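Long-range contact in polycyclic ketone monooxygenase (Myceliophthora thermophila, PDB 5MQ6), which uses FAD and NADPH to insert one oxygen atom beside the carbonyl of ketones, bulky polycyclic ones especially, giving esters or lactones: residues A[186-199]-A[210-222]. Sequence-based numbering, arbitrary orientation.
Sequences IRWDDESRLWSLEV and RELKLQARYVLLA
OG of Ser196 and CG of Gln215 both stand beside the backbone N, anti to the carbonyl carbon (chi1 -72° and -65°), and the extended chain of Gln215 then carries its amide to the serine. NE2 of Gln215 donates to OG of Ser196 over 3.2 Å in a somewhat bent bond, with OG clearly out of the amide plane, while OE1 is taken by Arg78. The two residues face each other as a non-hydrogen-bonded backbone pair, which brings their side chains close; the small serine reaches the amide while CE of Lys213 lies alongside, 3.5 Å from OG of Ser196. A leucine in place of Gln215 would probably leave the Ser196 hydroxyl without its amide donor and Arg78 without this acceptor.

Strands 194-199 and 210-216 form an antiparallel beta hairpin within the FAD-binding part of this flavin monooxygenase. Six backbone bonds tie Trp195 to Ala216, Leu197 to Leu214 and Val199 to Leu212; among them Leu197 N reaches Leu214 O at 2.7 Å, almost straight at 175°. These pairs send apolar groups to the other face, where branched Val199 meets Leu214, CG2 to CD1 at 4.0 Å.

At Arg217 the chain turns a corner, and strand 218-221 brings Val219 against the face that carries Trp195 and Leu197. CG2 of Val219 touches CB of Trp195 at 3.6 Å and CD1 of Leu197 at 3.8 Å, the beta-branched residue being compact enough to meet both. The indole of Trp195 also has CE3 of Trp188 over one face, offset toward the rim, and Arg217 O at its edge, while its NE1 bonds to Pro525 O. Leu221, the residue before FAD-touching Ala222, slides past Ile186 in the opposite direction, CD2 to CD1 at 3.9 Å.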
# COMPACT_ATOMS: atom_id res chain seq x y z
N ILE A 186 22.00 2.57 -2.41
CA ILE A 186 22.39 2.32 -1.02
C ILE A 186 23.51 1.29 -1.12
O ILE A 186 23.33 0.17 -1.63
CB ILE A 186 21.16 1.81 -0.30
CG1 ILE A 186 20.01 2.82 -0.42
CG2 ILE A 186 21.47 1.46 1.13
CD1 ILE A 186 18.74 2.32 0.21
N ARG A 187 24.70 1.66 -0.66
CA ARG A 187 25.86 0.86 -0.88
C ARG A 187 26.64 0.67 0.40
O ARG A 187 27.02 1.65 1.03
CB ARG A 187 26.73 1.60 -1.90
CG ARG A 187 28.00 0.87 -2.30
CD ARG A 187 28.83 1.59 -3.43
NE ARG A 187 28.01 1.74 -4.65
CZ ARG A 187 27.87 0.83 -5.61
NH1 ARG A 187 28.50 -0.36 -5.58
NH2 ARG A 187 27.08 1.09 -6.60
N TRP A 188 26.90 -0.58 0.77
CA TRP A 188 27.69 -0.90 1.96
C TRP A 188 29.18 -0.75 1.62
O TRP A 188 29.63 -1.24 0.57
CB TRP A 188 27.48 -2.35 2.34
CG TRP A 188 28.32 -2.84 3.55
CD1 TRP A 188 29.29 -3.73 3.53
CD2 TRP A 188 28.16 -2.44 4.91
NE1 TRP A 188 29.78 -3.94 4.80
CE2 TRP A 188 29.11 -3.14 5.66
CE3 TRP A 188 27.30 -1.56 5.56
CZ2 TRP A 188 29.23 -3.01 7.02
CZ3 TRP A 188 27.44 -1.39 6.94
CH2 TRP A 188 28.36 -2.11 7.63
N ASP A 189 29.93 -0.16 2.54
CA ASP A 189 31.35 0.02 2.40
C ASP A 189 32.08 -0.89 3.40
O ASP A 189 32.07 -0.55 4.59
CB ASP A 189 31.64 1.49 2.67
CG ASP A 189 33.08 1.89 2.40
OD1 ASP A 189 34.01 1.04 2.45
OD2 ASP A 189 33.25 3.10 2.16
N ASP A 190 32.68 -2.02 2.91
CA ASP A 190 33.38 -3.02 3.73
C ASP A 190 34.48 -2.36 4.54
O ASP A 190 34.81 -2.85 5.61
CB ASP A 190 33.95 -4.22 2.92
CG ASP A 190 32.84 -5.22 2.39
OD1 ASP A 190 32.20 -5.94 3.22
OD2 ASP A 190 32.61 -5.34 1.13
N GLU A 191 35.05 -1.27 4.07
CA GLU A 191 36.18 -0.68 4.79
C GLU A 191 35.73 0.08 6.00
O GLU A 191 36.01 -0.31 7.08
CB GLU A 191 37.06 0.20 3.89
CG GLU A 191 37.89 -0.63 2.91
CD GLU A 191 39.17 0.06 2.43
OE1 GLU A 191 39.40 1.27 2.75
OE2 GLU A 191 39.96 -0.62 1.74
N SER A 192 35.02 1.17 5.81
CA SER A 192 34.50 1.93 6.94
C SER A 192 33.25 1.32 7.66
O SER A 192 32.81 1.87 8.67
CB SER A 192 34.08 3.26 6.41
OG SER A 192 33.11 3.06 5.44
N ARG A 193 32.68 0.23 7.14
CA ARG A 193 31.54 -0.40 7.77
C ARG A 193 30.35 0.58 7.93
O ARG A 193 29.86 0.79 9.02
CB ARG A 193 31.92 -0.88 9.16
CG ARG A 193 33.19 -1.70 9.14
CD ARG A 193 32.84 -3.12 9.05
NE ARG A 193 33.71 -4.03 9.76
CZ ARG A 193 33.95 -3.99 11.06
NH1 ARG A 193 33.52 -3.00 11.83
NH2 ARG A 193 34.71 -4.92 11.61
N LEU A 194 30.00 1.24 6.83
CA LEU A 194 28.90 2.17 6.82
C LEU A 194 28.18 1.98 5.51
O LEU A 194 28.78 1.57 4.51
CB LEU A 194 29.39 3.60 6.90
CG LEU A 194 29.91 4.10 8.24
CD1 LEU A 194 30.70 5.41 8.13
CD2 LEU A 194 28.82 4.29 9.29
N TRP A 195 26.87 2.24 5.54
CA TRP A 195 26.09 2.39 4.34
C TRP A 195 26.28 3.84 3.80
O TRP A 195 26.33 4.78 4.59
CB TRP A 195 24.60 2.19 4.67
CG TRP A 195 24.29 0.79 4.93
CD1 TRP A 195 24.15 0.19 6.17
CD2 TRP A 195 24.11 -0.21 3.96
NE1 TRP A 195 23.88 -1.17 6.01
CE2 TRP A 195 23.81 -1.44 4.67
CE3 TRP A 195 24.08 -0.21 2.56
CZ2 TRP A 195 23.56 -2.66 4.01
CZ3 TRP A 195 23.83 -1.44 1.90
CH2 TRP A 195 23.57 -2.62 2.63
N SER A 196 26.40 3.99 2.47
CA SER A 196 26.34 5.26 1.78
C SER A 196 25.08 5.30 0.90
O SER A 196 24.83 4.38 0.12
CB SER A 196 27.51 5.35 0.84
OG SER A 196 28.71 5.54 1.56
N LEU A 197 24.33 6.38 1.03
CA LEU A 197 23.21 6.62 0.19
C LEU A 197 23.53 7.74 -0.81
O LEU A 197 24.04 8.77 -0.38
CB LEU A 197 22.03 7.04 1.03
CG LEU A 197 21.27 5.95 1.82
CD1 LEU A 197 22.10 5.41 2.96
CD2 LEU A 197 19.93 6.49 2.28
N GLU A 198 23.19 7.51 -2.08
CA GLU A 198 23.19 8.56 -3.08
C GLU A 198 21.82 9.10 -3.22
O GLU A 198 20.92 8.36 -3.62
CB GLU A 198 23.53 8.04 -4.44
CG GLU A 198 24.91 7.58 -4.57
CD GLU A 198 25.19 6.90 -5.91
OE1 GLU A 198 24.29 6.89 -6.85
OE2 GLU A 198 26.34 6.40 -5.99
N VAL A 199 21.71 10.41 -3.04
CA VAL A 199 20.46 11.11 -2.87
C VAL A 199 20.50 12.38 -3.75
O VAL A 199 21.52 13.11 -3.80
CB VAL A 199 20.31 11.52 -1.41
CG1 VAL A 199 19.14 12.36 -1.29
CG2 VAL A 199 20.23 10.31 -0.45
N ARG A 210 20.54 19.23 -5.61
CA ARG A 210 21.81 18.99 -4.86
C ARG A 210 22.04 17.48 -4.84
O ARG A 210 21.11 16.72 -4.56
CB ARG A 210 21.65 19.53 -3.47
CG ARG A 210 21.57 21.04 -3.48
CD ARG A 210 21.24 21.59 -2.14
NE ARG A 210 22.44 21.52 -1.30
CZ ARG A 210 22.59 20.86 -0.15
NH1 ARG A 210 21.62 20.17 0.40
NH2 ARG A 210 23.81 20.93 0.46
N GLU A 211 23.20 17.03 -5.26
CA GLU A 211 23.57 15.67 -5.15
C GLU A 211 24.21 15.52 -3.79
O GLU A 211 25.11 16.32 -3.44
CB GLU A 211 24.53 15.32 -6.24
CG GLU A 211 23.84 15.40 -7.59
CD GLU A 211 22.81 14.31 -7.82
OE1 GLU A 211 23.03 13.14 -7.52
OE2 GLU A 211 21.76 14.64 -8.32
N LEU A 212 23.72 14.54 -3.02
CA LEU A 212 24.20 14.26 -1.66
C LEU A 212 24.60 12.81 -1.50
O LEU A 212 23.94 11.91 -2.09
CB LEU A 212 23.21 14.67 -0.59
CG LEU A 212 22.72 16.10 -0.64
CD1 LEU A 212 21.39 16.14 0.11
CD2 LEU A 212 23.67 17.05 0.03
N LYS A 213 25.73 12.63 -0.76
CA LYS A 213 26.16 11.35 -0.27
C LYS A 213 26.03 11.34 1.24
O LYS A 213 26.64 12.18 1.93
CB LYS A 213 27.56 11.07 -0.67
CG LYS A 213 28.03 9.67 -0.22
CD LYS A 213 29.38 9.31 -0.83
CE LYS A 213 30.09 8.35 0.06
NZ LYS A 213 31.22 7.78 -0.68
N LEU A 214 25.23 10.41 1.77
CA LEU A 214 24.93 10.40 3.19
C LEU A 214 25.30 9.07 3.71
O LEU A 214 25.06 8.10 3.02
CB LEU A 214 23.49 10.67 3.46
CG LEU A 214 22.91 11.91 2.84
CD1 LEU A 214 21.41 12.00 2.95
CD2 LEU A 214 23.54 13.14 3.47
N GLN A 215 25.89 9.03 4.90
CA GLN A 215 26.27 7.77 5.48
C GLN A 215 25.58 7.42 6.78
O GLN A 215 25.17 8.30 7.51
CB GLN A 215 27.77 7.70 5.67
CG GLN A 215 28.53 7.73 4.34
CD GLN A 215 30.01 7.54 4.55
OE1 GLN A 215 30.68 8.35 5.19
NE2 GLN A 215 30.51 6.43 4.05
N ALA A 216 25.42 6.14 7.03
CA ALA A 216 24.77 5.69 8.27
C ALA A 216 25.26 4.35 8.71
O ALA A 216 25.60 3.54 7.87
CB ALA A 216 23.25 5.62 8.07
N ARG A 217 25.11 4.04 9.99
CA ARG A 217 25.45 2.67 10.49
C ARG A 217 24.36 1.69 10.11
O ARG A 217 24.64 0.59 9.77
CB ARG A 217 25.56 2.71 12.04
CG ARG A 217 26.72 3.61 12.49
CD ARG A 217 26.72 3.55 14.01
NE ARG A 217 27.76 4.30 14.59
CZ ARG A 217 27.95 4.49 15.88
NH1 ARG A 217 27.19 3.88 16.77
NH2 ARG A 217 28.99 5.22 16.25
N TYR A 218 23.11 2.12 10.17
CA TYR A 218 21.96 1.34 9.84
C TYR A 218 21.07 2.06 8.82
O TYR A 218 20.87 3.33 8.95
CB TYR A 218 21.13 1.20 11.10
CG TYR A 218 21.61 0.28 12.17
CD1 TYR A 218 21.33 -1.10 12.14
CD2 TYR A 218 22.30 0.77 13.29
CE1 TYR A 218 21.68 -1.95 13.19
CE2 TYR A 218 22.67 -0.09 14.30
CZ TYR A 218 22.35 -1.41 14.27
OH TYR A 218 22.80 -2.16 15.36
N VAL A 219 20.50 1.28 7.92
CA VAL A 219 19.47 1.82 7.02
C VAL A 219 18.19 1.05 7.24
O VAL A 219 18.17 -0.11 7.15
CB VAL A 219 19.88 1.76 5.55
CG1 VAL A 219 18.73 2.14 4.58
CG2 VAL A 219 21.12 2.61 5.30
N LEU A 220 17.12 1.76 7.53
CA LEU A 220 15.79 1.18 7.75
C LEU A 220 14.85 1.64 6.59
O LEU A 220 14.54 2.83 6.48
CB LEU A 220 15.31 1.74 9.06
CG LEU A 220 15.87 1.25 10.37
CD1 LEU A 220 16.98 0.31 10.40
CD2 LEU A 220 15.64 2.12 11.54
N LEU A 221 14.37 0.73 5.78
CA LEU A 221 13.48 1.13 4.68
C LEU A 221 12.02 1.08 5.14
O LEU A 221 11.54 0.04 5.58
CB LEU A 221 13.66 0.24 3.49
CG LEU A 221 15.05 0.12 2.95
CD1 LEU A 221 14.96 -0.84 1.80
CD2 LEU A 221 15.81 1.36 2.54
N ALA A 222 11.32 2.20 5.04
CA ALA A 222 9.85 2.24 5.17
C ALA A 222 9.33 2.96 3.90
O ALA A 222 8.67 4.00 3.91
CB ALA A 222 9.47 2.97 6.46
O HOH W 1 23.75 11.81 -5.09